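Local coordinates for hypothetical protein EF0006 (Enterococcus faecalis, PDB 2GMQ), which is of unknown function but belongs to the PrgU-like family and may take part in the pheromone response encoded by an enterococcal plasmid, at residues G12-L23 against E60-K68; L73-I83 against P95-I103. All blocks are in the same frame, centred on the assembly; numbering follows the deposited sequence. Where two conformers were deposited one is given.

Contacts 1 and 2 meet through neighbouring strands of one sheet: strand 63-68, paired with strand 15-19 in contact 1, also runs antiparallel to strand 71-76, where contact 2 starts. Contact 1 is a continuous parallel pairing, held by regularly spaced backbone bonds; one of its faces is apolar and packs inside the chain, while the other meets a second subunit. Contact 2 is less regular. It joins the three-stranded mixed sheet to the four-stranded antiparallel one and includes a pairing within the latter, and its short backbone pairings alternate with side-chain packing and bound water. Both are partly buried, with lysines and glutamates toward the surface, and no other chain of the assembly touches contact 2.

Contact 1 of 2, residues G12-L23 against E60-K68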
loop_
_atom_site.group_PDB
_atom_site.type_symbol
_atom_site.label_atom_id
_atom_site.label_comp_id
_atom_site.label_asym_id
_atom_site.label_seq_id
_atom_site.Cartn_x
_atom_site.Cartn_y
_atom_site.Cartn_z
ATOM N N GLY A 12 -11.149 -17.158 31.871
ATOM C CA GLY A 12 -11.509 -17.910 30.637
ATOM C C GLY A 12 -11.050 -17.194 29.374
ATOM O O GLY A 12 -10.174 -16.314 29.427
HETATM N N MSE A 13 -11.667 -17.563 28.246
HETATM C CA MSE A 13 -11.365 -17.016 26.913
HETATM C C MSE A 13 -11.615 -15.467 26.767
HETATM O O MSE A 13 -12.545 -14.899 27.325
HETATM C CB MSE A 13 -12.110 -17.858 25.832
HETATM C CG MSE A 13 -11.688 -19.394 25.757
HETATM SE SE MSE A 13 -13.017 -21.008 25.464
HETATM C CE MSE A 13 -14.196 -20.743 27.057
ATOM N N LYS A 14 -10.729 -14.781 26.062
ATOM C CA LYS A 14 -10.983 -13.400 25.613
ATOM C C LYS A 14 -10.348 -13.288 24.220
ATOM O O LYS A 14 -9.193 -13.613 24.073
ATOM C CB LYS A 14 -10.376 -12.365 26.545
ATOM C CG LYS A 14 -10.743 -10.963 26.165
ATOM C CD LYS A 14 -10.069 -9.966 27.073
ATOM C CE LYS A 14 -10.720 -8.586 26.996
ATOM N NZ LYS A 14 -10.527 -8.081 25.592
ATOM N N GLU A 15 -11.114 -12.813 23.240
ATOM C CA GLU A 15 -10.783 -12.886 21.825
ATOM C C GLU A 15 -10.781 -11.451 21.290
ATOM O O GLU A 15 -11.648 -10.614 21.715
ATOM C CB GLU A 15 -11.828 -13.716 21.071
ATOM C CG GLU A 15 -11.425 -13.895 19.620
ATOM C CD GLU A 15 -12.283 -14.889 18.834
ATOM O OE1 GLU A 15 -12.647 -15.965 19.414
ATOM O OE2 GLU A 15 -12.528 -14.637 17.612
ATOM N N ILE A 16 -9.773 -11.126 20.534
ATOM C CA ILE A 16 -9.775 -9.821 19.907
ATOM C C ILE A 16 -9.467 -10.020 18.422
ATOM O O ILE A 16 -8.576 -10.856 18.086
ATOM C CB ILE A 16 -8.757 -8.851 20.565
ATOM C CG1 ILE A 16 -8.836 -7.503 19.806
ATOM C CG2 ILE A 16 -7.309 -9.343 20.320
ATOM C CD1 ILE A 16 -8.146 -6.283 20.496
ATOM N N ALA A 17 -10.227 -9.328 17.542
ATOM C CA ALA A 17 -9.988 -9.427 16.118
ATOM C C ALA A 17 -8.980 -8.300 15.772
ATOM O O ALA A 17 -9.137 -7.157 16.264
ATOM C CB ALA A 17 -11.264 -9.230 15.334
ATOM N N ILE A 18 -7.970 -8.628 14.972
ATOM C CA ILE A 18 -7.121 -7.577 14.405
ATOM C C ILE A 18 -6.934 -7.825 12.929
ATOM O O ILE A 18 -6.687 -8.999 12.501
ATOM C CB ILE A 18 -5.764 -7.582 15.155
ATOM C CG1 ILE A 18 -5.913 -7.535 16.666
ATOM C CG2 ILE A 18 -4.833 -6.497 14.587
ATOM C CD1 ILE A 18 -4.613 -7.452 17.448
ATOM N N GLN A 19 -7.149 -6.802 12.100
ATOM C CA GLN A 19 -6.905 -6.909 10.660
ATOM C C GLN A 19 -5.442 -7.200 10.387
ATOM O O GLN A 19 -4.538 -6.670 10.993
ATOM C CB GLN A 19 -7.399 -5.699 9.853
ATOM C CG GLN A 19 -6.911 -4.377 10.377
ATOM C CD GLN A 19 -7.477 -3.183 9.611
ATOM O OE1 GLN A 19 -8.231 -3.328 8.625
ATOM N NE2 GLN A 19 -6.952 -1.993 9.948
ATOM N N GLU A 20 -5.236 -8.211 9.561
ATOM C CA GLU A 20 -3.902 -8.652 9.235
ATOM C C GLU A 20 -2.963 -7.492 8.817
ATOM O O GLU A 20 -1.742 -7.546 9.077
ATOM C CB GLU A 20 -3.996 -9.661 8.091
ATOM C CG GLU A 20 -2.713 -10.369 7.835
ATOM C CD GLU A 20 -1.871 -9.680 6.752
ATOM O OE1 GLU A 20 -2.230 -8.631 6.140
ATOM O OE2 GLU A 20 -0.803 -10.219 6.479
ATOM N N LYS A 21 -3.459 -6.446 8.103
ATOM C CA LYS A 21 -2.604 -5.385 7.614
ATOM C C LYS A 21 -1.975 -4.569 8.729
ATOM O O LYS A 21 -1.094 -3.749 8.459
ATOM C CB LYS A 21 -3.372 -4.462 6.645
ATOM C CG LYS A 21 -4.607 -3.771 7.178
ATOM C CD LYS A 21 -5.177 -2.695 6.298
ATOM C CE LYS A 21 -6.418 -3.126 5.541
ATOM N NZ LYS A 21 -7.025 -2.020 4.637
ATOM N N ASP A 22 -2.526 -4.730 9.940
ATOM C CA ASP A 22 -1.962 -4.041 11.128
ATOM C C ASP A 22 -0.926 -4.854 11.904
ATOM O O ASP A 22 -0.495 -4.384 12.988
ATOM C CB ASP A 22 -3.095 -3.614 12.066
ATOM C CG ASP A 22 -3.807 -2.369 11.592
ATOM O OD1 ASP A 22 -3.242 -1.600 10.774
ATOM O OD2 ASP A 22 -4.954 -2.150 12.037
ATOM N N LEU A 23 -0.516 -6.027 11.354
ATOM C CA LEU A 23 0.384 -6.930 12.011
ATOM C C LEU A 23 1.662 -7.141 11.214
ATOM O O LEU A 23 1.618 -7.216 9.963
ATOM C CB LEU A 23 -0.281 -8.299 12.219
ATOM C CG LEU A 23 -1.610 -8.250 13.034
ATOM C CD1 LEU A 23 -2.199 -9.759 13.032
ATOM C CD2 LEU A 23 -1.337 -7.747 14.417
ATOM N N GLU A 60 -5.020 -10.843 29.149
ATOM C CA GLU A 60 -6.374 -11.415 29.170
ATOM C C GLU A 60 -6.743 -12.081 27.826
ATOM O O GLU A 60 -7.583 -12.968 27.754
ATOM C CB GLU A 60 -7.399 -10.324 29.481
ATOM C CG GLU A 60 -7.069 -9.486 30.722
ATOM C CD GLU A 60 -8.255 -8.711 31.251
ATOM O OE1 GLU A 60 -9.352 -8.755 30.653
ATOM O OE2 GLU A 60 -8.078 -8.035 32.278
ATOM N N ILE A 61 -6.096 -11.633 26.755
ATOM C CA ILE A 61 -6.397 -12.116 25.419
ATOM C C ILE A 61 -5.858 -13.559 25.252
ATOM O O ILE A 61 -4.699 -13.812 25.479
ATOM C CB ILE A 61 -5.738 -11.215 24.354
ATOM C CG1 ILE A 61 -6.388 -9.790 24.330
ATOM C CG2 ILE A 61 -5.901 -11.863 23.010
ATOM C CD1 ILE A 61 -5.507 -8.615 23.804
ATOM N N THR A 62 -6.735 -14.476 24.888
ATOM C CA THR A 62 -6.367 -15.870 24.631
ATOM C C THR A 62 -6.359 -16.226 23.120
ATOM O O THR A 62 -5.762 -17.237 22.747
ATOM C CB THR A 62 -7.331 -16.812 25.328
ATOM O OG1 THR A 62 -8.675 -16.605 24.836
ATOM C CG2 THR A 62 -7.260 -16.576 26.806
ATOM N N THR A 63 -7.043 -15.425 22.301
ATOM C CA THR A 63 -7.257 -15.689 20.895
ATOM C C THR A 63 -7.228 -14.389 20.076
ATOM O O THR A 63 -7.864 -13.369 20.463
ATOM C CB THR A 63 -8.682 -16.278 20.742
ATOM O OG1 THR A 63 -8.757 -17.437 21.570
ATOM C CG2 THR A 63 -8.904 -16.690 19.267
ATOM N N LEU A 64 -6.473 -14.426 18.986
ATOM C CA LEU A 64 -6.512 -13.317 17.993
ATOM C C LEU A 64 -7.280 -13.843 16.800
ATOM O O LEU A 64 -6.981 -14.959 16.288
ATOM C CB LEU A 64 -5.130 -12.925 17.487
ATOM C CG LEU A 64 -4.082 -12.483 18.472
ATOM C CD1 LEU A 64 -2.845 -11.988 17.728
ATOM C CD2 LEU A 64 -4.604 -11.459 19.521
ATOM N N ASN A 65 -8.286 -13.054 16.385
ATOM C CA ASN A 65 -9.043 -13.367 15.155
ATOM C C ASN A 65 -8.473 -12.502 14.013
ATOM O O ASN A 65 -8.780 -11.285 13.927
ATOM C CB ASN A 65 -10.509 -13.119 15.414
ATOM C CG ASN A 65 -11.411 -13.594 14.310
ATOM O OD1 ASN A 65 -11.001 -14.356 13.417
ATOM N ND2 ASN A 65 -12.691 -13.178 14.372
ATOM N N ILE A 66 -7.642 -13.098 13.157
ATOM C CA ILE A 66 -6.981 -12.349 12.098
ATOM C C ILE A 66 -7.927 -12.135 10.938
ATOM O O ILE A 66 -8.531 -13.091 10.441
ATOM C CB ILE A 66 -5.574 -12.994 11.656
ATOM C CG1 ILE A 66 -4.676 -12.925 12.929
ATOM C CG2 ILE A 66 -5.027 -12.233 10.491
ATOM C CD1 ILE A 66 -3.359 -13.615 12.819
ATOM N N ILE A 67 -8.087 -10.874 10.556
ATOM C CA ILE A 67 -9.064 -10.505 9.515
ATOM C C ILE A 67 -8.379 -10.012 8.243
ATOM O O ILE A 67 -7.513 -9.096 8.314
ATOM C CB ILE A 67 -9.950 -9.221 10.036
ATOM C CG1 ILE A 67 -10.561 -9.421 11.449
ATOM C CG2 ILE A 67 -11.017 -8.897 8.964
ATOM C CD1 ILE A 67 -11.361 -10.845 11.420
ATOM N N LYS A 68 -8.822 -10.480 7.060
ATOM C CA LYS A 68 -8.228 -10.017 5.800
ATOM C C LYS A 68 -9.008 -10.548 4.633
ATOM O O LYS A 68 -9.397 -11.738 4.636
ATOM C CB LYS A 68 -6.809 -10.489 5.673
ATOM C CG LYS A 68 -6.195 -10.203 4.315
ATOM C CD LYS A 68 -4.744 -10.458 4.398
ATOM C CE LYS A 68 -4.143 -10.130 2.989
ATOM N NZ LYS A 68 -2.691 -10.237 3.080
HETATM O O HOH W 1 -9.226 -13.875 29.758
HETATM O O HOH W 2 -13.423 -12.278 16.941
HETATM O O HOH W 3 -6.111 -6.927 6.724
#
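The carbonyl oxygen of Lys14 is gripped by two successive amides: Thr62 N donates at 2.7 Å, lying in the carbonyl plane, and Thr63 N adds a weaker bond. Thr62 also reaches back, for its OG1 accepts from Lys14 N at 3.0 Å. A threonine suits this turn because its chi1 of 61° sets the hydroxyl between its own backbone N and carbonyl carbon, toward the Lys14 amide. Beyond this point the backbones run parallel from Glu15 to Gln19. Ile16 N bonds to Thr63 O and Asn65 N to Ile16 O, and the alternation ends with Glu20 N on Ile67 O at 2.7 Å. Water 3 donates to that same oxygen. Within the chain these strands are the outer and central members of a three-stranded mixed sheet, with strand 71-76 on the far side of 63-68. Ile16, Ile18, Leu64 and Ile66 share one face and pack on the chain's interior, Ile18 on Leu39 and Leu64 on Val37; Ile16 CG2 lies 3.9 Å from Ile61 CG2 and, in the conformer given, also touches Leu64 CD2. On the other face small Ala17 lets Tyr49 of the second subunit pack close, and its N bonds to Asn50 of that subunit. Glu15 and Asn65 share this face, their carboxylate and amide planes 89° apart; water 2 joins Glu15 OE2 to Asn65 ND2. At the end of the pairing the Glu20 chain bends at chi2 (-93°) to lie alongside extended Lys68, giving a long salt bridge of 3.5 Å between Glu20 OE1 and Lys68 NZ.

Contact 2 of 2, residues L73-I83 against P95-I103; sequences LALEVYPEKSI and PVFFIKTPI
Lys100 lies across one face of the Tyr78 ring, its CB 3.8 Å from the ring centroid and only 7° off the normal, a CH-pi contact. This packing belongs to the seam between two beta-sheets, where the chain leaving strand 71-76 meets the end of strand 94-98; a single backbone bridge, Val77 with Ile99, joins them, and Tyr78 N bonds to Phe98 O at 3.0 Å. In plane with the Tyr78 ring, at its edge, stands Phe98 CB, the two side chains crossing at about a right angle. Long, flexible Lys81 serves both rings, laying its CB 3.6 Å from Phe98 CD2 and bringing its NZ over the opposite face of Tyr78, while water 4 joins Lys100 NZ to Val77 O. Thr101 suits its place twice: its OG1 accepts from Glu76 N at 2.8 Å, and its methyl packs on buried Leu75. Glu76 O takes both Lys100 N and Thr101 N from the same face of its plane. Leu73 and buried Ile103 touch tip to tip, tightly, at 3.4 Å between CD2 and CD1. Within the antiparallel sheet, Ile83 and Val96 form a hydrogen-bonded pair. Beside it, water 5 donates to Tyr78 O and Ser82 OG and accepts from Phe98 N at 2.6 Å.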
loop_
_atom_site.group_PDB
_atom_site.type_symbol
_atom_site.label_atom_id
_atom_site.label_comp_id
_atom_site.label_asym_id
_atom_site.label_seq_id
_atom_site.Cartn_x
_atom_site.Cartn_y
_atom_site.Cartn_z
ATOM N N LEU A 73 -9.486 -15.848 10.661
ATOM C CA LEU A 73 -8.757 -17.071 11.152
ATOM C C LEU A 73 -8.491 -16.835 12.623
ATOM O O LEU A 73 -7.731 -15.910 12.964
ATOM C CB LEU A 73 -7.363 -17.245 10.519
ATOM C CG LEU A 73 -6.643 -18.582 10.874
ATOM C CD1 LEU A 73 -7.521 -19.797 10.768
ATOM C CD2 LEU A 73 -5.449 -18.641 9.902
ATOM N N ALA A 74 -9.121 -17.639 13.488
ATOM C CA ALA A 74 -8.809 -17.513 14.933
ATOM C C ALA A 74 -7.582 -18.319 15.319
ATOM O O ALA A 74 -7.494 -19.561 14.994
ATOM C CB ALA A 74 -10.068 -18.037 15.789
ATOM N N LEU A 75 -6.683 -17.699 16.098
ATOM C CA LEU A 75 -5.421 -18.342 16.511
ATOM C C LEU A 75 -5.268 -18.128 17.994
ATOM O O LEU A 75 -5.425 -17.003 18.454
ATOM C CB LEU A 75 -4.181 -17.722 15.777
ATOM C CG LEU A 75 -4.183 -18.003 14.252
ATOM C CD1 LEU A 75 -2.982 -17.138 13.685
ATOM C CD2 LEU A 75 -4.087 -19.440 13.792
ATOM N N GLU A 76 -5.042 -19.212 18.749
ATOM C CA GLU A 76 -4.782 -19.042 20.182
ATOM C C GLU A 76 -3.362 -18.511 20.339
ATOM O O GLU A 76 -2.457 -18.861 19.533
ATOM C CB GLU A 76 -4.896 -20.362 20.935
ATOM C CG GLU A 76 -6.185 -21.139 20.692
ATOM C CD GLU A 76 -6.240 -22.326 21.594
ATOM O OE1 GLU A 76 -5.482 -23.273 21.330
ATOM O OE2 GLU A 76 -7.011 -22.302 22.578
ATOM N N VAL A 77 -3.188 -17.690 21.360
ATOM C CA VAL A 77 -1.892 -17.170 21.788
ATOM C C VAL A 77 -1.502 -17.802 23.119
ATOM O O VAL A 77 -2.324 -18.483 23.748
ATOM C CB VAL A 77 -1.922 -15.607 21.907
ATOM C CG1 VAL A 77 -2.415 -14.998 20.538
ATOM C CG2 VAL A 77 -2.830 -15.176 23.115
ATOM N N TYR A 78 -0.251 -17.577 23.554
ATOM C CA TYR A 78 0.225 -17.955 24.839
ATOM C C TYR A 78 0.060 -16.698 25.685
ATOM O O TYR A 78 0.871 -15.785 25.538
ATOM C CB TYR A 78 1.714 -18.331 24.769
ATOM C CG TYR A 78 2.052 -19.568 23.989
ATOM C CD1 TYR A 78 1.710 -20.835 24.480
ATOM C CD2 TYR A 78 2.772 -19.491 22.785
ATOM C CE1 TYR A 78 2.062 -22.042 23.768
ATOM C CE2 TYR A 78 3.126 -20.705 22.067
ATOM C CZ TYR A 78 2.774 -21.943 22.581
ATOM O OH TYR A 78 3.139 -23.069 21.888
ATOM N N PRO A 79 -1.054 -16.579 26.459
ATOM C CA PRO A 79 -1.280 -15.271 27.113
ATOM C C PRO A 79 -0.137 -14.813 28.007
ATOM O O PRO A 79 0.050 -13.613 28.172
ATOM C CB PRO A 79 -2.570 -15.479 27.956
ATOM C CG PRO A 79 -3.130 -16.739 27.548
ATOM C CD PRO A 79 -2.229 -17.455 26.559
ATOM N N GLU A 80 0.608 -15.749 28.577
ATOM C CA GLU A 80 1.652 -15.359 29.542
ATOM C C GLU A 80 2.931 -14.850 28.873
ATOM O O GLU A 80 3.788 -14.288 29.555
ATOM C CB GLU A 80 1.914 -16.450 30.616
ATOM C CG GLU A 80 0.656 -17.091 31.241
ATOM C CD GLU A 80 -0.270 -16.121 32.005
ATOM O OE1 GLU A 80 -1.502 -16.233 31.772
ATOM O OE2 GLU A 80 0.199 -15.267 32.821
ATOM N N LYS A 81 2.976 -14.949 27.543
ATOM C CA LYS A 81 4.077 -14.446 26.727
ATOM C C LYS A 81 3.764 -13.075 26.075
ATOM O O LYS A 81 4.656 -12.441 25.516
ATOM C CB LYS A 81 4.425 -15.446 25.626
ATOM C CG LYS A 81 4.884 -16.806 26.224
ATOM C CD LYS A 81 5.405 -17.701 25.154
ATOM C CE LYS A 81 5.571 -19.159 25.736
ATOM N NZ LYS A 81 5.484 -20.320 24.763
ATOM N N SER A 82 2.504 -12.660 26.092
ATOM C CA SER A 82 2.129 -11.355 25.477
ATOM C C SER A 82 2.870 -10.232 26.191
ATOM O O SER A 82 2.834 -10.137 27.431
ATOM C CB SER A 82 0.628 -11.126 25.552
ATOM O OG SER A 82 -0.073 -12.212 24.915
ATOM N N ILE A 83 3.554 -9.386 25.409
ATOM C CA ILE A 83 4.433 -8.309 25.952
ATOM C C ILE A 83 4.422 -7.039 25.089
ATOM O O ILE A 83 4.107 -7.105 23.915
ATOM C CB ILE A 83 5.911 -8.764 26.076
ATOM C CG1 ILE A 83 6.481 -9.213 24.728
ATOM C CG2 ILE A 83 6.074 -9.832 27.166
ATOM C CD1 ILE A 83 7.966 -9.315 24.680
ATOM N N PRO A 95 2.293 -3.836 21.263
ATOM C CA PRO A 95 1.954 -5.196 21.746
ATOM C C PRO A 95 2.495 -6.280 20.805
ATOM O O PRO A 95 2.387 -6.105 19.589
ATOM C CB PRO A 95 0.421 -5.257 21.664
ATOM C CG PRO A 95 -0.063 -3.984 21.237
ATOM C CD PRO A 95 1.101 -3.055 20.882
ATOM N N VAL A 96 2.935 -7.424 21.382
ATOM C CA VAL A 96 3.397 -8.568 20.631
ATOM C C VAL A 96 2.684 -9.780 21.232
ATOM O O VAL A 96 2.594 -9.883 22.495
ATOM C CB VAL A 96 4.916 -8.750 20.857
ATOM C CG1 VAL A 96 5.440 -10.017 20.215
ATOM C CG2 VAL A 96 5.677 -7.454 20.467
ATOM N N PHE A 97 2.256 -10.680 20.342
ATOM C CA PHE A 97 1.597 -11.935 20.828
ATOM C C PHE A 97 2.354 -13.108 20.268
ATOM O O PHE A 97 2.777 -13.058 19.095
ATOM C CB PHE A 97 0.175 -12.022 20.312
ATOM C CG PHE A 97 -0.696 -10.945 20.878
ATOM C CD1 PHE A 97 -1.349 -11.141 22.113
ATOM C CD2 PHE A 97 -0.885 -9.736 20.141
ATOM C CE1 PHE A 97 -2.168 -10.141 22.689
ATOM C CE2 PHE A 97 -1.709 -8.706 20.702
ATOM C CZ PHE A 97 -2.353 -8.900 21.950
ATOM N N PHE A 98 2.472 -14.148 21.082
ATOM C CA PHE A 98 3.170 -15.354 20.623
ATOM C C PHE A 98 2.110 -16.356 20.291
ATOM O O PHE A 98 1.226 -16.630 21.109
ATOM C CB PHE A 98 4.121 -15.906 21.635
ATOM C CG PHE A 98 5.354 -15.003 21.839
ATOM C CD1 PHE A 98 6.566 -15.344 21.246
ATOM C CD2 PHE A 98 5.225 -13.809 22.503
ATOM C CE1 PHE A 98 7.700 -14.505 21.400
ATOM C CE2 PHE A 98 6.355 -12.913 22.696
ATOM C CZ PHE A 98 7.588 -13.260 22.130
ATOM N N ILE A 99 2.209 -16.871 19.084
ATOM C CA ILE A 99 1.116 -17.705 18.571
ATOM C C ILE A 99 1.241 -19.143 19.075
ATOM O O ILE A 99 2.255 -19.794 18.801
ATOM C CB ILE A 99 1.065 -17.637 17.060
ATOM C CG1 ILE A 99 0.832 -16.195 16.532
ATOM C CG2 ILE A 99 -0.101 -18.465 16.521
ATOM C CD1 ILE A 99 -0.255 -15.476 17.278
ATOM N N LYS A 100 0.142 -19.660 19.654
ATOM C CA LYS A 100 0.058 -21.059 20.112
ATOM C C LYS A 100 -0.525 -22.032 19.061
ATOM O O LYS A 100 0.006 -23.173 18.861
ATOM C CB LYS A 100 -0.812 -21.073 21.387
ATOM C CG LYS A 100 -1.118 -22.549 21.888
ATOM C CD LYS A 100 -1.557 -22.589 23.288
ATOM C CE LYS A 100 -2.869 -21.905 23.485
ATOM N NZ LYS A 100 -3.382 -22.092 24.917
ATOM N N THR A 101 -1.637 -21.638 18.464
ATOM C CA THR A 101 -2.192 -22.512 17.363
ATOM C C THR A 101 -1.139 -22.683 16.259
ATOM O O THR A 101 -0.671 -21.709 15.633
ATOM C CB THR A 101 -3.401 -21.877 16.790
ATOM O OG1 THR A 101 -4.364 -21.736 17.849
ATOM C CG2 THR A 101 -3.898 -22.720 15.543
ATOM N N PRO A 102 -0.736 -23.939 15.956
ATOM C CA PRO A 102 0.226 -24.105 14.844
ATOM C C PRO A 102 -0.369 -23.740 13.494
ATOM O O PRO A 102 -1.494 -24.197 13.131
ATOM C CB PRO A 102 0.624 -25.620 14.939
ATOM C CG PRO A 102 0.224 -25.972 16.317
ATOM C CD PRO A 102 -1.052 -25.244 16.580
ATOM N N ILE A 103 0.319 -22.845 12.795
ATOM C CA ILE A 103 -0.088 -22.517 11.442
ATOM C C ILE A 103 1.125 -22.158 10.626
ATOM O O ILE A 103 1.972 -21.377 11.119
ATOM C CB ILE A 103 -1.133 -21.424 11.345
ATOM C CG1 ILE A 103 -1.574 -21.337 9.853
ATOM C CG2 ILE A 103 -0.606 -20.111 11.944
ATOM C CD1 ILE A 103 -2.812 -20.703 9.530
HETATM O O HOH W 4 -4.587 -19.515 24.640
HETATM O O HOH W 5 1.310 -14.078 23.452
#